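Local coordinates for protein betaine aldehyde dehydrogenase (Staphylococcus aureus subsp. aureus COL, PDB 4QTO) that oxidises betaine aldehyde to glycine betaine, probably using NAD as the electron acceptor, at residues A131-F143 with Y182-A196. Numbering follows the deposited sequence.
Sequences ADMDDIHNVFMYF and YPLLQASWKIAPALA
Ile136 on helix 126-146 sits against Leu184, Leu185 and Ser188 of helix 183-197, an example of helix pairing by almost wholly apolar contact; segments 131-143 and 182-196 run nearly parallel, their axes 19° apart. From its CB, Ile136 CG2 runs to Ser188 CB, 3.8 Å away. Ile136 CG1, anti to the carbonyl carbon (chi1 -67°), passes beside the CA and CD1 of Leu185, and at the tip Ile136 CD1 lies 3.6 Å from Leu185 N and 3.7 Å from Leu184 CG. One turn on, the Phe140 ring brings CE2 to 3.5 Å from Ser188 CB and takes Ile191 CG2 at its edge. The Phe143 ring carries Pro193 CD over one face, a CH-pi contact 4.0 Å from the centroid, while Tyr142 of its own helix lies on the opposite face. Water bridges Asp132 OD2, which also pairs with Lys124, to Leu185 N; the same oxygen meets the ring edge of Tyr182, near a bound triethylene glycol. In what is probably the NAD-binding domain, as in the family, the pairing thus rests on apolar side chains: Ser188 OG donates back to Leu185 O (2.7 Å) and needs no partner on the other helix.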
ATOM      1  N   ALA A 131      17.939 -27.648  -3.623  1.00 17.24           N
ATOM      2  CA  ALA A 131      17.655 -26.203  -3.813  1.00 18.82           C
ATOM      3  C   ALA A 131      16.150 -25.942  -3.877  1.00 16.86           C
ATOM      4  O   ALA A 131      15.654 -24.961  -3.287  1.00 15.73           O
ATOM      5  CB  ALA A 131      18.356 -25.684  -5.073  1.00 19.69           C
ATOM      6  N   ASP A 132      15.402 -26.785  -4.591  1.00 14.88           N
ATOM      7  CA  ASP A 132      13.951 -26.670  -4.655  1.00 15.07           C
ATOM      8  C   ASP A 132      13.363 -26.762  -3.274  1.00 13.59           C
ATOM      9  O   ASP A 132      12.466 -25.984  -2.918  1.00 13.06           O
ATOM     10  CB  ASP A 132      13.253 -27.828  -5.410  1.00 17.86           C
ATOM     11  CG  ASP A 132      13.236 -27.713  -6.891  1.00 22.01           C
ATOM     12  OD1 ASP A 132      13.829 -26.778  -7.498  1.00 26.55           O
ATOM     13  OD2 ASP A 132      12.592 -28.667  -7.463  1.00 20.62           O
ATOM     14  N   MET A 133      13.834 -27.713  -2.459  1.00 12.40           N
ATOM     15  CA  MET A 133      13.226 -27.891  -1.131  1.00 12.30           C
ATOM     16  C   MET A 133      13.482 -26.694  -0.226  1.00 11.87           C
ATOM     17  O   MET A 133      12.618 -26.322   0.581  1.00 12.55           O
ATOM     18  CB  MET A 133      13.666 -29.194  -0.440  1.00 12.82           C
ATOM     19  CG  MET A 133      13.295 -30.429  -1.251  1.00 14.05           C
ATOM     20  SD  MET A 133      11.551 -30.507  -1.702  1.00 15.13           S
ATOM     21  CE  MET A 133      11.612 -31.277  -3.305  1.00 18.24           C
ATOM     22  N   ASP A 134      14.641 -26.075  -0.373  1.00 12.25           N
ATOM     23  CA  ASP A 134      14.945 -24.865   0.389  1.00 15.28           C
ATOM     24  C   ASP A 134      13.999 -23.756  -0.066  1.00 13.20           C
ATOM     25  O   ASP A 134      13.460 -22.990   0.750  1.00 14.56           O
ATOM     26  CB  ASP A 134      16.404 -24.454   0.213  1.00 16.81           C
ATOM     27  CG  ASP A 134      17.365 -25.411   0.884  1.00 22.01           C
ATOM     28  OD1 ASP A 134      16.960 -26.135   1.807  1.00 23.82           O
ATOM     29  OD2 ASP A 134      18.550 -25.436   0.468  1.00 27.24           O
ATOM     30  N   ASP A 135      13.790 -23.659  -1.365  0.50 12.75           N
ATOM     31  CA  ASP A 135      12.885 -22.658  -1.873  0.50 13.30           C
ATOM     32  C   ASP A 135      11.426 -22.888  -1.420  0.50 11.69           C
ATOM     33  O   ASP A 135      10.701 -21.949  -1.070  0.50 12.07           O
ATOM     34  CB  ASP A 135      12.997 -22.641  -3.373  0.50 15.22           C
ATOM     35  CG  ASP A 135      12.557 -21.378  -3.931  0.50 17.71           C
ATOM     36  OD1 ASP A 135      12.812 -20.325  -3.277  0.50 17.07           O
ATOM     37  OD2 ASP A 135      12.002 -21.435  -5.037  0.50 23.79           O
ATOM     38  N   ILE A 136      10.983 -24.143  -1.446  1.00 10.68           N
ATOM     39  CA  ILE A 136       9.640 -24.506  -1.033  1.00  9.85           C
ATOM     40  C   ILE A 136       9.387 -24.128   0.433  1.00  9.32           C
ATOM     41  O   ILE A 136       8.354 -23.572   0.768  1.00  9.31           O
ATOM     42  CB  ILE A 136       9.349 -25.984  -1.313  1.00  9.42           C
ATOM     43  CG1 ILE A 136       9.316 -26.190  -2.837  1.00  9.91           C
ATOM     44  CG2 ILE A 136       8.059 -26.434  -0.676  1.00 10.11           C
ATOM     45  CD1 ILE A 136       9.561 -27.609  -3.252  1.00 10.73           C
ATOM     46  N   HIS A 137      10.360 -24.406   1.297  1.00  9.25           N
ATOM     47  CA  HIS A 137      10.254 -23.971   2.678  1.00  9.28           C
ATOM     48  C   HIS A 137      10.039 -22.446   2.736  1.00  9.19           C
ATOM     49  O   HIS A 137       9.164 -21.953   3.479  1.00  9.52           O
ATOM     50  CB  HIS A 137      11.540 -24.328   3.455  1.00 10.35           C
ATOM     51  CG  HIS A 137      11.604 -23.727   4.827  1.00 10.71           C
ATOM     52  ND1 HIS A 137      10.890 -24.223   5.886  1.00 10.18           N
ATOM     53  CD2 HIS A 137      12.277 -22.649   5.295  1.00 11.64           C
ATOM     54  CE1 HIS A 137      11.147 -23.497   6.967  1.00 11.52           C
ATOM     55  NE2 HIS A 137      12.018 -22.561   6.643  1.00 12.40           N
ATOM     56  N   ASN A 138      10.834 -21.697   1.968  1.00  8.77           N
ATOM     57  CA  ASN A 138      10.720 -20.250   1.950  1.00  9.44           C
ATOM     58  C   ASN A 138       9.412 -19.729   1.352  1.00  8.93           C
ATOM     59  O   ASN A 138       8.916 -18.701   1.787  1.00  8.14           O
ATOM     60  CB  ASN A 138      11.923 -19.615   1.307  1.00  9.98           C
ATOM     61  CG  ASN A 138      13.149 -19.708   2.197  1.00 11.79           C
ATOM     62  OD1 ASN A 138      13.015 -19.658   3.450  1.00 12.82           O
ATOM     63  ND2 ASN A 138      14.329 -19.774   1.599  1.00 13.61           N
ATOM     64  N   VAL A 139       8.836 -20.440   0.374  1.00  8.17           N
ATOM     65  CA  VAL A 139       7.541 -20.053  -0.163  1.00  9.10           C
ATOM     66  C   VAL A 139       6.453 -20.158   0.906  1.00  8.61           C
ATOM     67  O   VAL A 139       5.668 -19.241   1.166  1.00  8.81           O
ATOM     68  CB  VAL A 139       7.201 -20.907  -1.394  1.00  9.75           C
ATOM     69  CG1 VAL A 139       5.724 -20.772  -1.808  1.00 10.56           C
ATOM     70  CG2 VAL A 139       8.103 -20.548  -2.556  1.00 11.01           C
ATOM     71  N   PHE A 140       6.381 -21.313   1.548  1.00  8.74           N
ATOM     72  CA  PHE A 140       5.413 -21.481   2.619  1.00  8.25           C
ATOM     73  C   PHE A 140       5.640 -20.461   3.742  1.00  8.71           C
ATOM     74  O   PHE A 140       4.686 -19.899   4.261  1.00  8.77           O
ATOM     75  CB  PHE A 140       5.351 -22.916   3.191  1.00  9.23           C
ATOM     76  CG  PHE A 140       4.637 -23.916   2.290  1.00  9.24           C
ATOM     77  CD1 PHE A 140       3.260 -23.934   2.238  1.00 10.46           C
ATOM     78  CD2 PHE A 140       5.334 -24.861   1.577  1.00 10.40           C
ATOM     79  CE1 PHE A 140       2.576 -24.844   1.436  1.00 10.82           C
ATOM     80  CE2 PHE A 140       4.644 -25.785   0.775  1.00 10.98           C
ATOM     81  CZ  PHE A 140       3.269 -25.775   0.712  1.00 10.24           C
ATOM     82  N   MET A 141       6.900 -20.229   4.107  0.50  7.96           N
ATOM     83  CA  MET A 141       7.179 -19.298   5.211  0.50  7.85           C
ATOM     84  C   MET A 141       6.775 -17.880   4.847  0.50  7.95           C
ATOM     85  O   MET A 141       6.240 -17.155   5.693  0.50  8.25           O
ATOM     86  CB  MET A 141       8.638 -19.329   5.632  0.50  7.88           C
ATOM     87  CG  MET A 141       8.881 -18.638   6.968  0.50  7.89           C
ATOM     88  SD  MET A 141       8.078 -19.472   8.355  0.50  8.02           S
ATOM     89  CE  MET A 141       9.065 -20.992   8.307  0.50  8.27           C
ATOM     90  N   TYR A 142       6.996 -17.489   3.592  1.00  8.38           N
ATOM     91  CA  TYR A 142       6.628 -16.157   3.117  1.00  8.94           C
ATOM     92  C   TYR A 142       5.115 -15.919   3.226  1.00  8.13           C
ATOM     93  O   TYR A 142       4.676 -14.928   3.819  1.00  8.47           O
ATOM     94  CB  TYR A 142       7.059 -15.954   1.652  1.00  8.65           C
ATOM     95  CG  TYR A 142       6.589 -14.627   1.078  1.00  8.75           C
ATOM     96  CD1 TYR A 142       7.301 -13.447   1.312  1.00  9.47           C
ATOM     97  CD2 TYR A 142       5.413 -14.546   0.316  1.00  8.48           C
ATOM     98  CE1 TYR A 142       6.861 -12.227   0.786  1.00  9.47           C
ATOM     99  CE2 TYR A 142       4.968 -13.346  -0.171  1.00  9.61           C
ATOM    100  CZ  TYR A 142       5.689 -12.195   0.052  1.00  9.06           C
ATOM    101  OH  TYR A 142       5.245 -10.998  -0.484  1.00 10.47           O
ATOM    102  N   PHE A 143       4.329 -16.860   2.694  1.00  8.13           N
ATOM    103  CA  PHE A 143       2.879 -16.752   2.736  1.00  8.83           C
ATOM    104  C   PHE A 143       2.312 -16.875   4.155  1.00  9.08           C
ATOM    105  O   PHE A 143       1.322 -16.226   4.471  1.00  9.00           O
ATOM    106  CB  PHE A 143       2.219 -17.702   1.742  1.00  9.08           C
ATOM    107  CG  PHE A 143       2.345 -17.213   0.336  1.00  9.33           C
ATOM    108  CD1 PHE A 143       1.642 -16.100  -0.077  1.00 10.03           C
ATOM    109  CD2 PHE A 143       3.216 -17.813  -0.571  1.00  9.94           C
ATOM    110  CE1 PHE A 143       1.777 -15.591  -1.370  1.00 11.52           C
ATOM    111  CE2 PHE A 143       3.339 -17.328  -1.851  1.00 10.66           C
ATOM    112  CZ  PHE A 143       2.620 -16.214  -2.260  1.00 11.28           C
ATOM    113  N   TYR A 182       8.719 -29.267 -12.092  1.00 12.53           N
ATOM    114  CA  TYR A 182       9.035 -28.963 -10.683  1.00 12.04           C
ATOM    115  C   TYR A 182       7.732 -29.147  -9.922  1.00 11.55           C
ATOM    116  O   TYR A 182       7.056 -28.189  -9.529  1.00 11.29           O
ATOM    117  CB  TYR A 182       9.525 -27.522 -10.549  1.00 13.33           C
ATOM    118  CG  TYR A 182      10.836 -27.260 -11.220  1.00 15.57           C
ATOM    119  CD1 TYR A 182      12.002 -27.448 -10.551  1.00 16.53           C
ATOM    120  CD2 TYR A 182      10.898 -26.823 -12.536  1.00 15.77           C
ATOM    121  CE1 TYR A 182      13.231 -27.223 -11.164  1.00 16.41           C
ATOM    122  CE2 TYR A 182      12.112 -26.577 -13.158  1.00 17.09           C
ATOM    123  CZ  TYR A 182      13.276 -26.755 -12.461  1.00 16.77           C
ATOM    124  OH  TYR A 182      14.499 -26.514 -13.047  1.00 17.81           O
ATOM    125  N   PRO A 183       7.354 -30.397  -9.699  1.00 11.30           N
ATOM    126  CA  PRO A 183       6.038 -30.666  -9.119  1.00 11.99           C
ATOM    127  C   PRO A 183       5.755 -30.041  -7.772  1.00 10.61           C
ATOM    128  O   PRO A 183       4.739 -29.357  -7.615  1.00 10.24           O
ATOM    129  CB  PRO A 183       5.987 -32.203  -9.026  1.00 12.24           C
ATOM    130  CG  PRO A 183       6.968 -32.671 -10.010  1.00 13.29           C
ATOM    131  CD  PRO A 183       8.042 -31.628 -10.099  1.00 11.74           C
ATOM    132  N   LEU A 184       6.619 -30.271  -6.807  1.00 10.42           N
ATOM    133  CA  LEU A 184       6.344 -29.730  -5.504  1.00 10.59           C
ATOM    134  C   LEU A 184       6.532 -28.221  -5.458  1.00  9.68           C
ATOM    135  O   LEU A 184       5.800 -27.529  -4.735  1.00  9.61           O
ATOM    136  CB  LEU A 184       7.164 -30.452  -4.430  1.00 11.45           C
ATOM    137  CG  LEU A 184       6.776 -30.079  -3.008  1.00 12.16           C
ATOM    138  CD1 LEU A 184       5.305 -30.311  -2.725  1.00 14.69           C
ATOM    139  CD2 LEU A 184       7.662 -30.805  -2.017  1.00 13.63           C
ATOM    140  N   LEU A 185       7.507 -27.694  -6.174  1.00  9.77           N
ATOM    141  CA  LEU A 185       7.722 -26.260  -6.174  1.00 10.53           C
ATOM    142  C   LEU A 185       6.477 -25.551  -6.700  1.00 10.76           C
ATOM    143  O   LEU A 185       5.961 -24.617  -6.067  1.00  9.43           O
ATOM    144  CB  LEU A 185       8.919 -25.890  -7.028  1.00 11.19           C
ATOM    145  CG  LEU A 185       9.227 -24.410  -7.143  1.00 13.55           C
ATOM    146  CD1 LEU A 185       9.658 -23.848  -5.778  1.00 14.32           C
ATOM    147  CD2 LEU A 185      10.313 -24.213  -8.206  1.00 13.99           C
ATOM    148  N   GLN A 186       5.956 -26.005  -7.845  1.00 10.89           N
ATOM    149  CA  GLN A 186       4.786 -25.349  -8.422  1.00 12.20           C
ATOM    150  C   GLN A 186       3.555 -25.575  -7.552  1.00 11.50           C
ATOM    151  O   GLN A 186       2.713 -24.691  -7.452  1.00 13.13           O
ATOM    152  CB  GLN A 186       4.571 -25.817  -9.863  1.00 16.02           C
ATOM    153  CG  GLN A 186       5.712 -25.432 -10.778  1.00 19.01           C
ATOM    154  CD  GLN A 186       5.996 -23.940 -10.813  1.00 26.61           C
ATOM    155  OE1 GLN A 186       5.156 -23.130 -11.224  1.00 26.84           O
ATOM    156  NE2 GLN A 186       7.218 -23.570 -10.452  1.00 34.72           N
ATOM    157  N   ALA A 187       3.467 -26.724  -6.898  1.00 10.17           N
ATOM    158  CA  ALA A 187       2.371 -26.981  -5.972  1.00 11.28           C
ATOM    159  C   ALA A 187       2.409 -25.952  -4.822  1.00 10.86           C
ATOM    160  O   ALA A 187       1.374 -25.390  -4.447  1.00  9.78           O
ATOM    161  CB  ALA A 187       2.438 -28.370  -5.407  1.00 12.27           C
ATOM    162  N   SER A 188       3.604 -25.725  -4.264  1.00 10.29           N
ATOM    163  CA  SER A 188       3.744 -24.781  -3.133  1.00  9.52           C
ATOM    164  C   SER A 188       3.288 -23.377  -3.506  1.00  9.74           C
ATOM    165  O   SER A 188       2.711 -22.645  -2.700  1.00  8.73           O
ATOM    166  CB  SER A 188       5.160 -24.737  -2.552  1.00  9.82           C
ATOM    167  OG  SER A 188       6.114 -24.061  -3.387  1.00  9.99           O
ATOM    168  N   TRP A 189       3.561 -22.969  -4.744  1.00  8.16           N
ATOM    169  CA  TRP A 189       3.172 -21.630  -5.201  1.00  8.74           C
ATOM    170  C   TRP A 189       1.661 -21.398  -5.204  1.00  9.05           C
ATOM    171  O   TRP A 189       1.199 -20.263  -5.091  1.00  9.44           O
ATOM    172  CB  TRP A 189       3.710 -21.380  -6.615  1.00  8.37           C
ATOM    173  CG  TRP A 189       5.203 -21.213  -6.754  1.00  9.75           C
ATOM    174  CD1 TRP A 189       6.172 -21.565  -5.869  1.00 10.02           C
ATOM    175  CD2 TRP A 189       5.888 -20.769  -7.938  1.00  9.74           C
ATOM    176  NE1 TRP A 189       7.411 -21.300  -6.405  1.00 10.41           N
ATOM    177  CE2 TRP A 189       7.251 -20.789  -7.668  1.00 10.51           C
ATOM    178  CE3 TRP A 189       5.449 -20.297  -9.184  1.00 12.07           C
ATOM    179  CZ2 TRP A 189       8.201 -20.411  -8.613  1.00 12.21           C
ATOM    180  CZ3 TRP A 189       6.405 -19.889 -10.115  1.00 13.37           C
ATOM    181  CH2 TRP A 189       7.747 -19.953  -9.810  1.00 12.83           C
ATOM    182  N   LYS A 190       0.914 -22.475  -5.363  1.00  8.47           N
ATOM    183  CA  LYS A 190      -0.526 -22.456  -5.370  1.00  8.44           C
ATOM    184  C   LYS A 190      -1.135 -22.742  -3.991  1.00  9.40           C
ATOM    185  O   LYS A 190      -2.037 -22.014  -3.537  1.00  8.87           O
ATOM    186  CB  LYS A 190      -1.060 -23.452  -6.423  1.00  9.08           C
ATOM    187  CG  LYS A 190      -0.517 -23.220  -7.839  1.00  9.87           C
ATOM    188  CD  LYS A 190      -1.212 -24.104  -8.845  1.00 10.55           C
ATOM    189  CE  LYS A 190      -0.600 -24.070 -10.231  1.00 11.73           C
ATOM    190  NZ  LYS A 190      -0.623 -22.738 -10.849  1.00 12.67           N
ATOM    191  N   ILE A 191      -0.628 -23.766  -3.294  1.00  8.25           N
ATOM    192  CA  ILE A 191      -1.189 -24.150  -2.014  1.00  8.53           C
ATOM    193  C   ILE A 191      -0.985 -23.072  -0.976  1.00  8.31           C
ATOM    194  O   ILE A 191      -1.913 -22.745  -0.206  1.00  8.56           O
ATOM    195  CB  ILE A 191      -0.530 -25.441  -1.491  1.00  9.02           C
ATOM    196  CG1 ILE A 191      -0.948 -26.631  -2.366  1.00 11.09           C
ATOM    197  CG2 ILE A 191      -0.926 -25.727  -0.070  1.00  9.26           C
ATOM    198  CD1 ILE A 191      -0.054 -27.827  -2.158  1.00 11.60           C
ATOM    199  N   ALA A 192       0.219 -22.504  -0.922  1.00  7.44           N
ATOM    200  CA  ALA A 192       0.533 -21.580   0.168  1.00  8.30           C
ATOM    201  C   ALA A 192      -0.414 -20.389   0.242  1.00  7.99           C
ATOM    202  O   ALA A 192      -0.973 -20.101   1.320  1.00  8.36           O
ATOM    203  CB  ALA A 192       1.981 -21.155   0.122  1.00  8.23           C
ATOM    204  N   PRO A 193      -0.633 -19.657  -0.872  1.00  8.14           N
ATOM    205  CA  PRO A 193      -1.579 -18.539  -0.764  1.00  8.31           C
ATOM    206  C   PRO A 193      -3.013 -18.975  -0.595  1.00  8.83           C
ATOM    207  O   PRO A 193      -3.782 -18.295   0.063  1.00  7.72           O
ATOM    208  CB  PRO A 193      -1.373 -17.776  -2.081  1.00  9.09           C
ATOM    209  CG  PRO A 193      -0.835 -18.811  -3.033  1.00  8.82           C
ATOM    210  CD  PRO A 193       0.076 -19.640  -2.166  1.00  8.86           C
ATOM    211  N   ALA A 194      -3.406 -20.100  -1.176  1.00  8.71           N
ATOM    212  CA  ALA A 194      -4.784 -20.561  -1.046  1.00  9.28           C
ATOM    213  C   ALA A 194      -5.092 -20.811   0.424  1.00  8.94           C
ATOM    214  O   ALA A 194      -6.129 -20.389   0.943  1.00  8.38           O
ATOM    215  CB  ALA A 194      -5.011 -21.826  -1.845  1.00 10.20           C
ATOM    216  N   LEU A 195      -4.189 -21.505   1.116  1.00  8.41           N
ATOM    217  CA  LEU A 195      -4.429 -21.757   2.536  1.00  8.89           C
ATOM    218  C   LEU A 195      -4.309 -20.502   3.371  1.00  9.55           C
ATOM    219  O   LEU A 195      -5.113 -20.315   4.287  1.00  9.06           O
ATOM    220  CB  LEU A 195      -3.507 -22.854   3.078  1.00  9.45           C
ATOM    221  CG  LEU A 195      -3.778 -24.248   2.502  1.00 11.35           C
ATOM    222  CD1 LEU A 195      -2.776 -25.231   3.072  1.00 10.31           C
ATOM    223  CD2 LEU A 195      -5.197 -24.695   2.810  1.00 12.58           C
ATOM    224  N   ALA A 196      -3.323 -19.655   3.072  1.00  8.00           N
ATOM    225  CA  ALA A 196      -3.161 -18.429   3.848  1.00  9.26           C
ATOM    226  C   ALA A 196      -4.409 -17.552   3.815  1.00  9.28           C
ATOM    227  O   ALA A 196      -4.731 -16.915   4.843  1.00  9.51           O
ATOM    228  CB  ALA A 196      -1.963 -17.652   3.360  1.00  9.06           C
TER
HETATM  229  O   HOH W   1       9.773 -29.166  -7.379  1.00 14.01           O
HETATM  230  O   HOH W   2       9.923 -20.110  -5.218  1.00 28.66           O